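Side-chain contacts in transferrin (Manduca sexta, PDB 6WB6), which carries iron in insect blood, binding a single ferric ion per molecule together with carbonate: residues 130-135 / 342-347; 145-150 / 378-383. One frame throughout, in Å; residues are numbered along the deposited sequence.

Interaction 1: 130-135 / 342-347; sequences MLMKRA and IERGHG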
loop_
_atom_site.group_PDB
_atom_site.type_symbol
_atom_site.label_atom_id
_atom_site.label_comp_id
_atom_site.label_asym_id
_atom_site.label_seq_id
_atom_site.Cartn_x
_atom_site.Cartn_y
_atom_site.Cartn_z
ATOM N N MET A 130 -3.479 -6.556 23.830
ATOM C CA MET A 130 -3.595 -6.957 25.233
ATOM C C MET A 130 -4.990 -6.694 25.785
ATOM O O MET A 130 -5.568 -7.555 26.449
ATOM C CB MET A 130 -2.552 -6.214 26.088
ATOM C CG MET A 130 -1.092 -6.503 25.671
ATOM S SD MET A 130 -0.898 -8.294 25.393
ATOM C CE MET A 130 0.697 -8.379 24.587
ATOM N N LEU A 131 -5.528 -5.500 25.548
ATOM C CA LEU A 131 -6.843 -5.154 26.081
ATOM C C LEU A 131 -7.928 -6.079 25.551
ATOM O O LEU A 131 -8.850 -6.454 26.292
ATOM C CB LEU A 131 -7.192 -3.716 25.724
ATOM C CG LEU A 131 -6.269 -2.646 26.302
ATOM C CD1 LEU A 131 -6.760 -1.302 25.850
ATOM C CD2 LEU A 131 -6.210 -2.705 27.813
ATOM N N MET A 132 -7.850 -6.443 24.270
ATOM C CA MET A 132 -8.881 -7.276 23.676
ATOM C C MET A 132 -9.001 -8.620 24.369
ATOM O O MET A 132 -9.993 -9.322 24.158
ATOM C CB MET A 132 -8.597 -7.499 22.190
ATOM C CG MET A 132 -7.407 -8.413 21.898
ATOM S SD MET A 132 -7.289 -8.749 20.143
ATOM C CE MET A 132 -8.691 -9.857 20.026
ATOM N N LYS A 133 -7.993 -9.017 25.138
ATOM C CA LYS A 133 -8.109 -10.206 25.954
ATOM C C LYS A 133 -8.979 -9.994 27.182
ATOM O O LYS A 133 -9.087 -10.906 28.006
ATOM C CB LYS A 133 -6.727 -10.657 26.427
ATOM C CG LYS A 133 -5.693 -10.839 25.345
ATOM C CD LYS A 133 -4.488 -11.472 25.947
ATOM C CE LYS A 133 -3.354 -11.500 24.964
ATOM N NZ LYS A 133 -2.090 -11.266 25.682
ATOM N N ARG A 134 -9.552 -8.812 27.363
ATOM C CA ARG A 134 -10.243 -8.475 28.598
ATOM C C ARG A 134 -11.723 -8.341 28.301
ATOM O O ARG A 134 -12.114 -7.635 27.365
ATOM C CB ARG A 134 -9.692 -7.192 29.210
ATOM C CG ARG A 134 -8.198 -7.187 29.303
ATOM C CD ARG A 134 -7.734 -6.062 30.163
ATOM N NE ARG A 134 -7.823 -6.409 31.571
ATOM C CZ ARG A 134 -6.860 -7.024 32.247
ATOM N NH1 ARG A 134 -5.745 -7.375 31.624
ATOM N NH2 ARG A 134 -7.020 -7.301 33.544
ATOM N N ALA A 135 -12.540 -9.021 29.103
ATOM C CA ALA A 135 -13.975 -9.026 28.850
ATOM C C ALA A 135 -14.552 -7.616 28.812
ATOM O O ALA A 135 -15.532 -7.362 28.100
ATOM C CB ALA A 135 -14.683 -9.858 29.920
ATOM N N ILE A 342 1.602 -9.671 16.231
ATOM C CA ILE A 342 1.575 -9.927 14.797
ATOM C C ILE A 342 0.292 -10.673 14.425
ATOM O O ILE A 342 -0.340 -10.395 13.399
ATOM C CB ILE A 342 2.842 -10.701 14.372
ATOM C CG1 ILE A 342 4.073 -9.772 14.294
ATOM C CG2 ILE A 342 2.613 -11.356 13.040
ATOM C CD1 ILE A 342 5.442 -10.513 14.339
ATOM N N GLU A 343 -0.116 -11.622 15.251
ATOM C CA GLU A 343 -1.296 -12.438 14.953
ATOM C C GLU A 343 -2.583 -11.817 15.468
ATOM O O GLU A 343 -3.632 -12.442 15.362
ATOM C CB GLU A 343 -1.124 -13.842 15.528
ATOM C CG GLU A 343 -0.033 -14.634 14.802
ATOM C CD GLU A 343 0.166 -16.041 15.370
ATOM O OE1 GLU A 343 -0.267 -16.272 16.511
ATOM O OE2 GLU A 343 0.738 -16.912 14.675
ATOM N N ARG A 344 -2.535 -10.585 15.977
ATOM C CA ARG A 344 -3.754 -9.924 16.432
ATOM C C ARG A 344 -4.868 -10.058 15.407
ATOM O O ARG A 344 -4.665 -9.893 14.195
ATOM C CB ARG A 344 -3.517 -8.446 16.708
ATOM C CG ARG A 344 -4.781 -7.716 17.176
ATOM C CD ARG A 344 -4.401 -6.374 17.712
ATOM N NE ARG A 344 -3.942 -5.525 16.633
ATOM C CZ ARG A 344 -4.738 -4.823 15.838
ATOM N NH1 ARG A 344 -6.052 -4.866 15.991
ATOM N NH2 ARG A 344 -4.218 -4.081 14.874
ATOM N N GLY A 345 -6.050 -10.356 15.917
ATOM C CA GLY A 345 -7.253 -10.376 15.117
ATOM C C GLY A 345 -8.362 -9.593 15.798
ATOM O O GLY A 345 -8.120 -8.697 16.626
ATOM N N HIS A 346 -9.596 -9.938 15.464
ATOM C CA HIS A 346 -10.757 -9.217 15.966
ATOM C C HIS A 346 -11.819 -10.165 16.521
ATOM O O HIS A 346 -12.981 -9.775 16.678
ATOM C CB HIS A 346 -11.314 -8.328 14.857
ATOM C CG HIS A 346 -10.316 -7.336 14.339
ATOM N ND1 HIS A 346 -9.412 -7.639 13.338
ATOM C CD2 HIS A 346 -10.055 -6.058 14.710
ATOM C CE1 HIS A 346 -8.645 -6.585 13.112
ATOM N NE2 HIS A 346 -9.017 -5.610 13.930
ATOM N N GLY A 347 -11.432 -11.382 16.872
ATOM C CA GLY A 347 -12.393 -12.361 17.326
ATOM C C GLY A 347 -12.992 -13.140 16.174
ATOM O O GLY A 347 -13.183 -12.625 15.073
#
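M132 reaches the chain at R344-G345 through its thioether end, with no hydrogen bond between the two segments. Its sulfur SD lies 3.6 Å from the carbonyl oxygen of G345, and its methyl CE sits at the same 3.6 Å from that oxygen, so the end of the side chain lies against the peptide oxygen with both atoms. Beside that oxygen, SD also meets R344, 4.0 Å from CG, the two chains passing at a slant. CE also comes within 4.4 Å of the backbone N of G347.

The torsions explain both partners. From CA to SD the M132 chain is extended, and the bend at chi3 (-73°) turns CE so that it can share G345 O with the sulfur. R344 has CG anti to its backbone N (chi1 179°), which offers the methylene to SD, while a later bend carries the guanidinium away to salt bridges with E151 through NH1 and D377 through NH2. The arginine is thus split: its alkyl part lines the sulfur contact, and its charge is held farther off. The side chain also touches L128 and T129 of helix 121-131.

M132 sits inside a type I turn from L131 to R134, at the end region of helix 121-131, with R134 N bonded to L131 O at 2.7 Å and K133 N to M130 O at 3.1 Å. The first turn of this helix binds carbonate beside the iron; the contact places its C-terminal end beside the loop between helix 338-342 and strand 352-357, which probably links the two lobes of the transferrin fold.

Interaction 2: 145-150 / 378-383; sequences ISPKEN and IRPILD
A capped helix start in the N-lobe meets a cis-proline just before strand 381-386 of the C-lobe: P147, the first residue of helix 147-158, packs on R379 and P380. The touch is apolar. P147 CB stands 4.1 Å from R379 CB, and the two proline rings cross at about a right angle with their CD atoms 4.2 Å apart. The peptide before P380 is cis, which probably helps bring R379 CB and the P380 ring to the same proline.

Alongside the rings, one water ties the backbones together: it accepts from K148 N and donates to R379 O at 2.6 Å, giving an N-H of the helix's first turn a partner. S146 holds that turn in place as N-cap, its OG accepting from E149 N at 3.2 Å, while S146 O receives both N150 N and N150 ND2.

R379 touches P147 only near its root. A bend at chi2 (-73°) leads the guanidinium away, and NH1 donates to I378 O at 3.0 Å, the oxygen lying in the guanidinium plane although the donor stands above the carbonyl plane. R379 NH1 also hydrogen-bonds to F374 O, and R379 NH2 probably to I342 O and R344 O. Buried far from the iron, this is an interlobe contact of a bilobal transferrin, joining a helix N-terminus to a strand entry.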
loop_
_atom_site.group_PDB
_atom_site.type_symbol
_atom_site.label_atom_id
_atom_site.label_comp_id
_atom_site.label_asym_id
_atom_site.label_seq_id
_atom_site.Cartn_x
_atom_site.Cartn_y
_atom_site.Cartn_z
ATOM N N ILE A 145 -19.268 -3.889 9.525
ATOM C CA ILE A 145 -18.186 -2.971 9.199
ATOM C C ILE A 145 -16.869 -3.741 9.096
ATOM O O ILE A 145 -16.778 -4.923 9.426
ATOM C CB ILE A 145 -18.065 -1.834 10.231
ATOM C CG1 ILE A 145 -17.819 -2.417 11.618
ATOM C CG2 ILE A 145 -19.317 -0.968 10.227
ATOM C CD1 ILE A 145 -17.691 -1.337 12.739
ATOM N N SER A 146 -15.840 -3.041 8.639
ATOM C CA SER A 146 -14.534 -3.635 8.451
ATOM C C SER A 146 -13.802 -3.851 9.768
ATOM O O SER A 146 -14.122 -3.231 10.786
ATOM C CB SER A 146 -13.684 -2.731 7.588
ATOM O OG SER A 146 -13.419 -1.552 8.314
ATOM N N PRO A 147 -12.784 -4.722 9.767
ATOM C CA PRO A 147 -11.932 -4.852 10.958
ATOM C C PRO A 147 -11.309 -3.544 11.438
ATOM O O PRO A 147 -11.202 -3.346 12.649
ATOM C CB PRO A 147 -10.864 -5.847 10.495
ATOM C CG PRO A 147 -11.604 -6.737 9.516
ATOM C CD PRO A 147 -12.555 -5.817 8.800
ATOM N N LYS A 148 -10.844 -2.673 10.537
ATOM C CA LYS A 148 -10.267 -1.420 11.001
ATOM C C LYS A 148 -11.326 -0.595 11.728
ATOM O O LYS A 148 -11.073 -0.051 12.811
ATOM C CB LYS A 148 -9.672 -0.639 9.830
ATOM C CG LYS A 148 -8.868 0.591 10.240
ATOM C CD LYS A 148 -7.752 0.281 11.255
ATOM C CE LYS A 148 -6.816 -0.863 10.757
ATOM N NZ LYS A 148 -5.788 -1.224 11.768
ATOM N N GLU A 149 -12.540 -0.534 11.175
ATOM C CA GLU A 149 -13.585 0.213 11.867
ATOM C C GLU A 149 -13.953 -0.441 13.188
ATOM O O GLU A 149 -14.248 0.259 14.162
ATOM C CB GLU A 149 -14.832 0.371 11.007
ATOM C CG GLU A 149 -15.731 1.445 11.614
ATOM C CD GLU A 149 -16.937 1.822 10.777
ATOM O OE1 GLU A 149 -17.081 1.308 9.664
ATOM O OE2 GLU A 149 -17.736 2.668 11.246
ATOM N N ASN A 150 -13.916 -1.773 13.260
ATOM C CA ASN A 150 -14.231 -2.427 14.521
ATOM C C ASN A 150 -13.282 -1.964 15.641
ATOM O O ASN A 150 -13.721 -1.727 16.768
ATOM C CB ASN A 150 -14.192 -3.940 14.352
ATOM C CG ASN A 150 -15.570 -4.517 14.000
ATOM O OD1 ASN A 150 -16.405 -4.774 14.877
ATOM N ND2 ASN A 150 -15.810 -4.708 12.718
ATOM N N ILE A 378 -2.133 -5.989 8.373
ATOM C CA ILE A 378 -3.202 -5.544 7.482
ATOM C C ILE A 378 -4.322 -6.561 7.586
ATOM O O ILE A 378 -4.065 -7.767 7.560
ATOM C CB ILE A 378 -2.706 -5.406 6.042
ATOM C CG1 ILE A 378 -1.597 -4.364 5.981
ATOM C CG2 ILE A 378 -3.847 -5.054 5.080
ATOM C CD1 ILE A 378 -1.060 -4.186 4.562
ATOM N N ARG A 379 -5.554 -6.067 7.783
ATOM C CA ARG A 379 -6.733 -6.884 8.076
ATOM C C ARG A 379 -7.893 -6.223 7.342
ATOM O O ARG A 379 -8.064 -4.991 7.437
ATOM C CB ARG A 379 -7.041 -6.977 9.568
ATOM C CG ARG A 379 -5.929 -7.561 10.407
ATOM C CD ARG A 379 -5.787 -9.051 10.203
ATOM N NE ARG A 379 -4.861 -9.622 11.171
ATOM C CZ ARG A 379 -3.531 -9.584 11.073
ATOM N NH1 ARG A 379 -2.946 -9.000 10.030
ATOM N NH2 ARG A 379 -2.787 -10.145 12.026
ATOM N N PRO A 380 -8.727 -6.989 6.638
ATOM C CA PRO A 380 -8.915 -8.441 6.524
ATOM C C PRO A 380 -7.768 -9.267 5.933
ATOM O O PRO A 380 -6.979 -8.823 5.087
ATOM C CB PRO A 380 -10.140 -8.554 5.605
ATOM C CG PRO A 380 -10.175 -7.283 4.848
ATOM C CD PRO A 380 -9.700 -6.250 5.811
ATOM N N ILE A 381 -7.702 -10.501 6.427
ATOM C CA ILE A 381 -6.796 -11.497 5.876
ATOM C C ILE A 381 -7.145 -11.717 4.426
ATOM O O ILE A 381 -8.325 -11.834 4.059
ATOM C CB ILE A 381 -6.913 -12.809 6.670
ATOM C CG1 ILE A 381 -6.411 -12.601 8.094
ATOM C CG2 ILE A 381 -6.143 -13.945 5.999
ATOM C CD1 ILE A 381 -7.063 -13.527 9.098
ATOM N N LEU A 382 -6.126 -11.806 3.594
ATOM C CA LEU A 382 -6.330 -12.026 2.171
ATOM C C LEU A 382 -6.360 -13.527 1.899
ATOM O O LEU A 382 -5.425 -14.259 2.250
ATOM C CB LEU A 382 -5.241 -11.329 1.358
ATOM C CG LEU A 382 -5.262 -11.481 -0.152
ATOM C CD1 LEU A 382 -6.427 -10.745 -0.762
ATOM C CD2 LEU A 382 -3.956 -10.955 -0.707
ATOM N N ASP A 383 -7.433 -13.989 1.291
ATOM C CA ASP A 383 -7.445 -15.348 0.789
ATOM C C ASP A 383 -7.431 -15.303 -0.728
ATOM O O ASP A 383 -7.714 -14.274 -1.345
ATOM C CB ASP A 383 -8.639 -16.116 1.322
ATOM C CG ASP A 383 -8.536 -17.594 1.066
ATOM O OD1 ASP A 383 -7.494 -18.035 0.520
ATOM O OD2 ASP A 383 -9.491 -18.314 1.420
HETATM O O HOH W 1 -10.051 -3.389 7.658
#

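Overall arrangement
The two contacts lie with centres about 14 Å apart and are interleaved in sequence: 130-135, 145-150, 342-347, 378-383. Their first partners belong to consecutive N-lobe helices, 121-131 and 147-158. Their second partners are the loop after helix 338-342, probably the interlobe linker, and, one strand and one helix later, the approach to strand 381-386, which pairs in parallel with strand 352-357 in the C-lobe. They touch directly, the guanidinium of R379 in interaction 2 joining the backbone of 342-347 in interaction 1. Both lie on the side where the N-lobe, which holds the iron, meets the linker and the first strands of the C-lobe.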